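PDB 3WPU: beta-fructofuranosidase from Arthrobacter, which belongs to the levansucrase/invertase family of carbohydrate-active enzymes, whose members are built on a five-bladed beta-propeller. Local coordinates for residues 62-67 and 443-448; 105-110 and 432-437; 55-60 and 418-423. All blocks are in the same frame, centred on the assembly; numbering follows the deposited sequence.

Contact 1: 62-67 and 443-448; sequences QDFPDM and DFVRGG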
loop_
_atom_site.group_PDB
_atom_site.type_symbol
_atom_site.label_atom_id
_atom_site.label_comp_id
_atom_site.label_asym_id
_atom_site.label_seq_id
_atom_site.Cartn_x
_atom_site.Cartn_y
_atom_site.Cartn_z
ATOM N N GLN A 62 -20.206 -1.995 11.113
ATOM C CA GLN A 62 -19.829 -0.927 12.030
ATOM C C GLN A 62 -19.380 -1.463 13.377
ATOM O O GLN A 62 -18.649 -0.781 14.087
ATOM C CB GLN A 62 -20.985 0.066 12.212
ATOM C CG GLN A 62 -20.543 1.361 12.877
ATOM C CD GLN A 62 -21.522 2.510 12.715
ATOM O OE1 GLN A 62 -22.163 2.661 11.680
ATOM N NE2 GLN A 62 -21.610 3.349 13.732
ATOM N N ASP A 63 -19.835 -2.666 13.715
ATOM C CA ASP A 63 -19.368 -3.373 14.909
ATOM C C ASP A 63 -18.213 -4.258 14.501
ATOM O O ASP A 63 -18.409 -5.385 14.008
ATOM C CB ASP A 63 -20.499 -4.189 15.525
ATOM C CG ASP A 63 -21.671 -3.326 15.905
ATOM O OD1 ASP A 63 -21.573 -2.638 16.941
ATOM O OD2 ASP A 63 -22.665 -3.323 15.150
ATOM N N PHE A 64 -17.012 -3.735 14.661
ATOM C CA PHE A 64 -15.828 -4.472 14.273
ATOM C C PHE A 64 -14.997 -4.735 15.522
ATOM O O PHE A 64 -15.030 -3.946 16.469
ATOM C CB PHE A 64 -15.035 -3.703 13.219
ATOM C CG PHE A 64 -14.830 -2.236 13.538
ATOM C CD1 PHE A 64 -13.802 -1.835 14.386
ATOM C CD2 PHE A 64 -15.670 -1.262 12.999
ATOM C CE1 PHE A 64 -13.594 -0.494 14.651
ATOM C CE2 PHE A 64 -15.475 0.078 13.276
ATOM C CZ PHE A 64 -14.444 0.469 14.120
ATOM N N PRO A 65 -14.249 -5.847 15.525
ATOM C CA PRO A 65 -13.272 -6.066 16.575
ATOM C C PRO A 65 -12.053 -5.164 16.377
ATOM O O PRO A 65 -11.842 -4.582 15.281
ATOM C CB PRO A 65 -12.906 -7.525 16.397
ATOM C CG PRO A 65 -13.014 -7.737 14.912
ATOM C CD PRO A 65 -14.149 -6.860 14.457
ATOM N N ASP A 66 -11.267 -5.051 17.437
ATOM C CA ASP A 66 -10.011 -4.292 17.409
ATOM C C ASP A 66 -8.818 -5.232 17.570
ATOM O O ASP A 66 -8.728 -6.007 18.530
ATOM C CB ASP A 66 -10.016 -3.182 18.439
ATOM C CG ASP A 66 -8.778 -2.328 18.357
ATOM O OD1 ASP A 66 -8.854 -1.233 17.770
ATOM O OD2 ASP A 66 -7.737 -2.778 18.878
ATOM N N MET A 67 -7.900 -5.186 16.606
ATOM C CA MET A 67 -6.825 -6.152 16.531
ATOM C C MET A 67 -5.781 -6.045 17.648
ATOM O O MET A 67 -5.059 -7.011 17.918
ATOM C CB MET A 67 -6.128 -5.973 15.190
ATOM C CG MET A 67 -5.319 -4.665 15.062
ATOM S SD MET A 67 -4.758 -4.370 13.367
ATOM C CE MET A 67 -3.449 -5.560 13.097
ATOM N N ASP A 443 -23.674 9.272 13.964
ATOM C CA ASP A 443 -23.490 7.934 14.501
ATOM C C ASP A 443 -22.355 7.244 13.756
ATOM O O ASP A 443 -22.584 6.310 12.975
ATOM C CB ASP A 443 -24.771 7.118 14.366
ATOM C CG ASP A 443 -24.619 5.692 14.857
ATOM O OD1 ASP A 443 -23.872 5.450 15.817
ATOM O OD2 ASP A 443 -25.249 4.800 14.257
ATOM N N PHE A 444 -21.143 7.716 14.017
ATOM C CA PHE A 444 -19.968 7.133 13.378
ATOM C C PHE A 444 -18.895 6.800 14.380
ATOM O O PHE A 444 -18.884 7.319 15.498
ATOM C CB PHE A 444 -19.427 8.047 12.274
ATOM C CG PHE A 444 -18.816 9.344 12.765
ATOM C CD1 PHE A 444 -17.439 9.447 13.009
ATOM C CD2 PHE A 444 -19.606 10.490 12.931
ATOM C CE1 PHE A 444 -16.878 10.643 13.420
ATOM C CE2 PHE A 444 -19.052 11.683 13.353
ATOM C CZ PHE A 444 -17.690 11.770 13.594
ATOM N N VAL A 445 -17.961 5.941 13.964
ATOM C CA VAL A 445 -16.874 5.531 14.808
ATOM C C VAL A 445 -15.618 5.486 13.962
ATOM O O VAL A 445 -15.705 5.260 12.745
ATOM C CB VAL A 445 -17.091 4.132 15.434
ATOM C CG1 VAL A 445 -18.224 4.186 16.457
ATOM C CG2 VAL A 445 -17.370 3.070 14.399
ATOM N N ARG A 446 -14.491 5.740 14.620
ATOM C CA ARG A 446 -13.172 5.609 13.986
ATOM C C ARG A 446 -12.624 4.228 14.232
ATOM O O ARG A 446 -12.868 3.617 15.279
ATOM C CB ARG A 446 -12.212 6.665 14.511
ATOM C CG ARG A 446 -12.741 8.088 14.424
ATOM C CD ARG A 446 -13.255 8.489 13.049
ATOM N NE ARG A 446 -12.168 8.663 12.085
ATOM C CZ ARG A 446 -11.452 9.781 11.952
ATOM N NH1 ARG A 446 -11.677 10.817 12.743
ATOM N NH2 ARG A 446 -10.499 9.869 11.014
ATOM N N GLY A 447 -11.834 3.743 13.278
ATOM C CA GLY A 447 -11.320 2.388 13.326
ATOM C C GLY A 447 -9.942 2.285 13.931
ATOM O O GLY A 447 -9.780 1.963 15.106
ATOM N N GLY A 448 -8.899 2.489 13.128
ATOM C CA GLY A 448 -7.561 2.338 13.662
ATOM C C GLY A 448 -7.280 0.868 13.973
ATOM O O GLY A 448 -6.582 0.534 14.937
HETATM O O HOH W 1 -5.933 -1.705 16.843
HETATM O O HOH W 2 -10.961 0.443 17.066
#
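Phe64 turns the edge of its ring to residues 443-448: the carbonyl O of Arg446 lies in the ring plane, 3.7 Å from Phe64 CZ, and an ordered water sits at the edge as well. Two carbons approach the same ring obliquely, Val445 CG2 at 3.7 Å from Phe64 CE2 and Gly447 CA at 3.8 Å from Phe64 CZ. Further along, the flat end of Gln62 is turned 43° from the carboxylate of Asp443, but its bond goes to the backbone. Gln62 NE2 donates to Asp443 O over 3.2 Å, bent to 149° at the hydrogen, with the donor well above the carbonyl plane and so off the lone pairs. An extended side chain starting anti to the backbone N (chi1 -166°) carries the amide across, and on the way Gln62 CG passes 3.9 Å from Val445 CG2. That methyl therefore touches both Gln62 and Phe64.

Asp66 reaches the second segment through water. The molecule at the ring edge donates 2.8 Å to Asp66 OD1 and 2.7 Å to Gly447 O. OD2 of the carboxylate is held by the backbone N-H groups of Ser68 and Glu70 just downstream, and OD1 by a salt bridge to Arg103, just past strand 93-102.

The loop leading from helix 30-38 into strand 72-81 thus lies along the two-stranded ribbon 437-438/443-446. Ile438, paired with Val445, also touches Gln62 and Phe64, Trp481 packs on Phe64 from another loop, and Gly448 bonds through its backbone to Val74 of strand 72-81.

Contact 2: 105-110 and 432-437; sequences LGFDDR and QSFIDT. With GOL (glycerol), chain D.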
loop_
_atom_site.group_PDB
_atom_site.type_symbol
_atom_site.label_atom_id
_atom_site.label_comp_id
_atom_site.label_asym_id
_atom_site.label_seq_id
_atom_site.Cartn_x
_atom_site.Cartn_y
_atom_site.Cartn_z
ATOM N N LEU A 105 -4.184 9.544 21.697
ATOM C CA LEU A 105 -4.282 10.587 20.681
ATOM C C LEU A 105 -5.638 10.577 19.968
ATOM O O LEU A 105 -6.258 9.524 19.806
ATOM C CB LEU A 105 -3.180 10.401 19.613
ATOM C CG LEU A 105 -1.767 10.511 20.155
ATOM C CD1 LEU A 105 -0.740 9.997 19.137
ATOM C CD2 LEU A 105 -1.425 11.917 20.570
ATOM N N GLY A 106 -6.102 11.756 19.555
ATOM C CA GLY A 106 -7.147 11.818 18.522
ATOM C C GLY A 106 -6.651 11.120 17.270
ATOM O O GLY A 106 -5.495 11.313 16.874
ATOM N N PHE A 107 -7.506 10.280 16.685
ATOM C CA PHE A 107 -7.114 9.478 15.520
ATOM C C PHE A 107 -6.587 10.351 14.395
ATOM O O PHE A 107 -5.664 9.958 13.693
ATOM C CB PHE A 107 -8.290 8.603 15.032
ATOM C CG PHE A 107 -7.906 7.561 14.028
ATOM C CD1 PHE A 107 -6.860 6.693 14.275
ATOM C CD2 PHE A 107 -8.627 7.424 12.838
ATOM C CE1 PHE A 107 -6.496 5.737 13.341
ATOM C CE2 PHE A 107 -8.285 6.466 11.915
ATOM C CZ PHE A 107 -7.220 5.613 12.160
ATOM N N ASP A 108 -7.118 11.561 14.231
ATOM C CA ASP A 108 -6.677 12.439 13.144
ATOM C C ASP A 108 -5.340 13.149 13.428
ATOM O O ASP A 108 -4.759 13.780 12.534
ATOM C CB ASP A 108 -7.759 13.468 12.813
ATOM C CG ASP A 108 -8.947 12.846 12.127
ATOM O OD1 ASP A 108 -8.744 12.100 11.151
ATOM O OD2 ASP A 108 -10.083 13.132 12.533
ATOM N N ASP A 109 -4.849 13.035 14.659
ATOM C CA ASP A 109 -3.553 13.604 15.023
ATOM C C ASP A 109 -2.448 12.567 14.939
ATOM O O ASP A 109 -1.320 12.834 15.338
ATOM C CB ASP A 109 -3.599 14.214 16.428
ATOM C CG ASP A 109 -4.522 15.408 16.514
ATOM O OD1 ASP A 109 -4.589 16.184 15.548
ATOM O OD2 ASP A 109 -5.197 15.578 17.559
ATOM N N ARG A 110 -2.778 11.390 14.416
ATOM C CA ARG A 110 -1.839 10.274 14.446
ATOM C C ARG A 110 -0.626 10.504 13.560
ATOM O O ARG A 110 0.441 9.942 13.819
ATOM C CB ARG A 110 -2.527 8.972 14.012
ATOM C CG ARG A 110 -2.943 8.863 12.532
ATOM C CD ARG A 110 -3.840 7.640 12.252
ATOM N NE ARG A 110 -4.262 7.540 10.850
ATOM C CZ ARG A 110 -5.290 8.159 10.282
ATOM N NH1 ARG A 110 -6.089 8.947 11.007
ATOM N NH2 ARG A 110 -5.539 7.974 8.980
ATOM N N GLN A 432 -5.995 -6.398 1.952
ATOM C CA GLN A 432 -6.109 -5.976 3.358
ATOM C C GLN A 432 -6.110 -4.454 3.402
ATOM O O GLN A 432 -5.569 -3.808 2.534
ATOM C CB GLN A 432 -4.974 -6.546 4.208
ATOM C CG GLN A 432 -3.548 -6.220 3.753
ATOM C CD GLN A 432 -2.889 -5.078 4.490
ATOM O OE1 GLN A 432 -3.551 -4.274 5.185
ATOM N NE2 GLN A 432 -1.580 -4.987 4.351
ATOM N N SER A 433 -6.780 -3.881 4.409
ATOM C CA SER A 433 -6.923 -2.430 4.514
ATOM C C SER A 433 -7.239 -2.102 5.973
ATOM O O SER A 433 -7.584 -3.016 6.707
ATOM C CB SER A 433 -8.082 -1.952 3.626
ATOM O OG SER A 433 -9.327 -2.539 3.977
ATOM N N PHE A 434 -7.112 -0.834 6.363
ATOM C CA PHE A 434 -7.504 -0.423 7.718
ATOM C C PHE A 434 -8.770 0.373 7.648
ATOM O O PHE A 434 -9.062 1.066 6.681
ATOM C CB PHE A 434 -6.379 0.359 8.423
ATOM C CG PHE A 434 -6.326 1.829 8.078
ATOM C CD1 PHE A 434 -7.083 2.766 8.759
ATOM C CD2 PHE A 434 -5.551 2.290 7.027
ATOM C CE1 PHE A 434 -7.035 4.116 8.424
ATOM C CE2 PHE A 434 -5.497 3.629 6.679
ATOM C CZ PHE A 434 -6.262 4.554 7.362
ATOM N N ILE A 435 -9.488 0.366 8.765
ATOM C CA ILE A 435 -10.738 1.117 8.888
ATOM C C ILE A 435 -10.502 2.546 9.367
ATOM O O ILE A 435 -9.821 2.773 10.388
ATOM C CB ILE A 435 -11.650 0.430 9.918
ATOM C CG1 ILE A 435 -12.030 -0.980 9.456
ATOM C CG2 ILE A 435 -12.911 1.263 10.139
ATOM C CD1 ILE A 435 -12.780 -1.807 10.479
ATOM N N ASP A 436 -11.056 3.515 8.645
ATOM C CA ASP A 436 -10.867 4.898 9.033
ATOM C C ASP A 436 -12.125 5.307 9.774
ATOM O O ASP A 436 -12.079 5.505 10.995
ATOM C CB ASP A 436 -10.570 5.802 7.844
ATOM C CG ASP A 436 -10.161 7.208 8.267
ATOM O OD1 ASP A 436 -10.312 7.574 9.450
ATOM O OD2 ASP A 436 -9.719 7.961 7.397
ATOM N N THR A 437 -13.245 5.391 9.055
ATOM C CA THR A 437 -14.539 5.704 9.695
ATOM C C THR A 437 -15.653 4.811 9.150
ATOM O O THR A 437 -15.676 4.531 7.969
ATOM C CB THR A 437 -14.926 7.155 9.424
ATOM O OG1 THR A 437 -13.928 7.999 9.962
ATOM C CG2 THR A 437 -16.320 7.537 10.051
HETATM C C1 GOL D . -7.331 13.108 7.677
HETATM O O1 GOL D . -6.223 13.987 7.899
HETATM C C2 GOL D . -7.009 11.729 8.240
HETATM O O2 GOL D . -6.662 11.819 9.631
HETATM C C3 GOL D . -8.244 10.847 8.054
HETATM O O3 GOL D . -8.074 9.608 8.731
#
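Phe107 swings its CG anti to the backbone N (chi1 -168°), which sends the ring across to Phe434 and Asp436. Arg110 instead has CG between its backbone N and carbonyl carbon (chi1 69°) and is then straight as far as NE, a path that folds the guanidinium over the Phe107 ring, with NH1 3.4 Å above the plane and over its centre. The same Arg110 NH1 donates to Phe107 O at 2.9 Å, locking the arginine onto its own turn.

At the ring edge Asp436 OD1 lies in plane, 3.4 Å from Phe107 CE2, while Phe107 CZ meets Phe434 CE1 at 4.0 Å. Trp75 adds a cation-pi contact to Arg110 and an edge-to-face one to Phe434.

Arg110 NH2 and Asp436 OD2 are 4.5 Å apart, too far for a salt bridge, and a glycerol, probably from the crystallisation liquor, bridges them. Its O3 accepts from Arg110 NH2 at 3.0 Å and donates to Asp436 OD2 at 2.7 Å; its O2 donates to Asp108 OD1 at 2.6 Å. Arg446 forms salt bridges to both aspartates, probably easing their mutual repulsion. Arg110 donates hydrogen bonds and the two carboxylates accept them, so this buried, aromatic-lined site is consistent with a pocket suited to hydroxyl groups.

Contact 3: 55-60 and 418-423; sequences VTMPTV and FQAYSH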
loop_
_atom_site.group_PDB
_atom_site.type_symbol
_atom_site.label_atom_id
_atom_site.label_comp_id
_atom_site.label_asym_id
_atom_site.label_seq_id
_atom_site.Cartn_x
_atom_site.Cartn_y
_atom_site.Cartn_z
ATOM N N VAL A 55 -16.700 -3.294 -8.638
ATOM C CA VAL A 55 -15.528 -2.515 -8.297
ATOM C C VAL A 55 -15.710 -1.757 -6.977
ATOM O O VAL A 55 -15.001 -0.781 -6.695
ATOM C CB VAL A 55 -15.145 -1.545 -9.447
ATOM C CG1 VAL A 55 -14.693 -2.321 -10.677
ATOM C CG2 VAL A 55 -16.252 -0.552 -9.759
ATOM N N THR A 56 -16.665 -2.230 -6.184
ATOM C CA THR A 56 -16.920 -1.707 -4.848
ATOM C C THR A 56 -16.585 -2.744 -3.766
ATOM O O THR A 56 -17.021 -3.902 -3.826
ATOM C CB THR A 56 -18.389 -1.268 -4.700
ATOM O OG1 THR A 56 -18.683 -0.226 -5.636
ATOM C CG2 THR A 56 -18.686 -0.780 -3.292
ATOM N N MET A 57 -15.815 -2.328 -2.767
ATOM C CA MET A 57 -15.498 -3.185 -1.623
ATOM C C MET A 57 -16.756 -3.583 -0.869
ATOM O O MET A 57 -17.588 -2.726 -0.628
ATOM C CB MET A 57 -14.574 -2.441 -0.660
ATOM C CG MET A 57 -13.970 -3.301 0.429
ATOM S SD MET A 57 -12.872 -2.326 1.490
ATOM C CE MET A 57 -12.571 -3.527 2.808
ATOM N N PRO A 58 -16.884 -4.861 -0.482
ATOM C CA PRO A 58 -17.970 -5.271 0.414
ATOM C C PRO A 58 -18.058 -4.390 1.621
ATOM O O PRO A 58 -17.038 -3.942 2.153
ATOM C CB PRO A 58 -17.608 -6.712 0.778
ATOM C CG PRO A 58 -16.778 -7.204 -0.379
ATOM C CD PRO A 58 -16.071 -6.004 -0.941
ATOM N N THR A 59 -19.295 -4.123 2.058
ATOM C CA THR A 59 -19.542 -3.205 3.140
ATOM C C THR A 59 -19.089 -3.791 4.474
ATOM O O THR A 59 -19.452 -4.925 4.831
ATOM C CB THR A 59 -21.040 -2.849 3.157
ATOM O OG1 THR A 59 -21.396 -2.144 1.954
ATOM C CG2 THR A 59 -21.406 -1.972 4.348
ATOM N N VAL A 60 -18.264 -3.032 5.197
ATOM C CA VAL A 60 -17.703 -3.466 6.471
ATOM C C VAL A 60 -18.700 -3.172 7.583
ATOM O O VAL A 60 -19.206 -2.067 7.655
ATOM C CB VAL A 60 -16.391 -2.739 6.761
ATOM C CG1 VAL A 60 -15.810 -3.128 8.099
ATOM C CG2 VAL A 60 -15.382 -3.121 5.671
ATOM N N PHE A 418 -15.748 5.879 4.011
ATOM C CA PHE A 418 -14.389 5.891 4.547
ATOM C C PHE A 418 -14.036 4.604 5.293
ATOM O O PHE A 418 -13.170 4.604 6.173
ATOM C CB PHE A 418 -14.206 7.088 5.472
ATOM C CG PHE A 418 -14.489 8.419 4.819
ATOM C CD1 PHE A 418 -13.642 8.912 3.825
ATOM C CD2 PHE A 418 -15.576 9.190 5.205
ATOM C CE1 PHE A 418 -13.871 10.147 3.237
ATOM C CE2 PHE A 418 -15.808 10.429 4.610
ATOM C CZ PHE A 418 -14.970 10.895 3.614
ATOM N N GLN A 419 -14.698 3.499 4.956
ATOM C CA GLN A 419 -14.574 2.265 5.732
ATOM C C GLN A 419 -13.205 1.641 5.659
ATOM O O GLN A 419 -12.865 0.818 6.501
ATOM C CB GLN A 419 -15.612 1.213 5.306
ATOM C CG GLN A 419 -15.369 0.653 3.907
ATOM C CD GLN A 419 -16.380 -0.403 3.511
ATOM O OE1 GLN A 419 -17.495 -0.464 4.041
ATOM N NE2 GLN A 419 -15.980 -1.269 2.604
ATOM N N ALA A 420 -12.459 1.984 4.607
ATOM C CA ALA A 420 -11.194 1.329 4.313
ATOM C C ALA A 420 -10.230 2.314 3.659
ATOM O O ALA A 420 -10.631 3.159 2.845
ATOM C CB ALA A 420 -11.437 0.136 3.393
ATOM N N TYR A 421 -8.962 2.211 4.040
ATOM C CA TYR A 421 -7.888 2.945 3.382
ATOM C C TYR A 421 -6.552 2.183 3.491
ATOM O O TYR A 421 -6.471 1.127 4.152
ATOM C CB TYR A 421 -7.785 4.423 3.851
ATOM C CG TYR A 421 -7.189 5.276 2.766
ATOM C CD1 TYR A 421 -7.857 5.442 1.566
ATOM C CD2 TYR A 421 -5.922 5.839 2.901
ATOM C CE1 TYR A 421 -7.309 6.168 0.532
ATOM C CE2 TYR A 421 -5.337 6.544 1.856
ATOM C CZ TYR A 421 -6.037 6.720 0.676
ATOM O OH TYR A 421 -5.505 7.443 -0.395
ATOM N N SER A 422 -5.555 2.703 2.760
ATOM C CA SER A 422 -4.212 2.134 2.673
ATOM C C SER A 422 -4.229 0.649 2.323
ATOM O O SER A 422 -3.453 -0.165 2.861
ATOM C CB SER A 422 -3.425 2.424 3.948
ATOM O OG SER A 422 -3.289 3.829 4.095
ATOM N N HIS A 423 -5.079 0.313 1.366
ATOM C CA HIS A 423 -5.241 -1.048 0.943
ATOM C C HIS A 423 -3.908 -1.587 0.402
ATOM O O HIS A 423 -3.047 -0.834 -0.086
ATOM C CB HIS A 423 -6.220 -1.141 -0.211
ATOM C CG HIS A 423 -7.581 -0.590 0.064
ATOM N ND1 HIS A 423 -7.813 0.724 0.392
ATOM C CD2 HIS A 423 -8.795 -1.180 -0.013
ATOM C CE1 HIS A 423 -9.116 0.918 0.514
ATOM N NE2 HIS A 423 -9.731 -0.224 0.275
HETATM O O HOH W 3 -19.055 0.277 6.127
#
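Where the chain approaches strand 423-425, an edge strand of a four-stranded antiparallel sheet, Gln419 grips the long loop that comes from helix 30-38. Its amide takes hold of that loop's backbone with both ends: NE2 donates to Pro58 O at 2.9 Å, and OE1 accepts from Val60 N, also at 2.9 Å and almost straight at 175°. Both bonds stand out of the carbonyl plane of their acceptor. A water donates to Gln419 OE1 at 2.7 Å and to Val60 O, bridging the two.

The amide is packed as well as bonded. Val60 CG2 presses on Gln419 CD at 3.6 Å, and the extended chain of Met57, leaving anti to its own N (chi1 -169°), crosses to the other segment. There Met57 SD touches Ala420 CB at 3.4 Å and takes a weak hydrogen bond of 3.5 Å from Gln419 NE2. His423 adds an oblique sulfur-aromatic contact, with Met57 SD 5.0 Å from the ring centroid.

Donor and acceptor needs differ at the two ends of the amide, a carbonyl facing one and an N-H the other, and this fixes its rotation. The buried amide is thus satisfied mainly by loop backbone, with the water as a second partner of OE1.

From the N terminus, 55-60 comes first and closes contact 3 with 418-423; 62-67, directly behind it, waits for 443-448 to complete contact 1. Between them in the chain, 105-110 pairs with 432-437, so contact 2 nests within contact 1, whereas contact 3 crosses both. Contacts 1 and 2 touch through Arg446 and through Gly448 packing on Phe107. Contact 2 meets contact 3 through the backbone, with Phe434 probably hydrogen-bonded to Tyr421 and Thr437 to Phe418. Contacts 1 and 3 tie the loop before strand 72-81 to strand 443-446 and to the run into strand 423-425; contact 2 ties the loop between strands 93-102 and 115-122 to the end of strand 430-434.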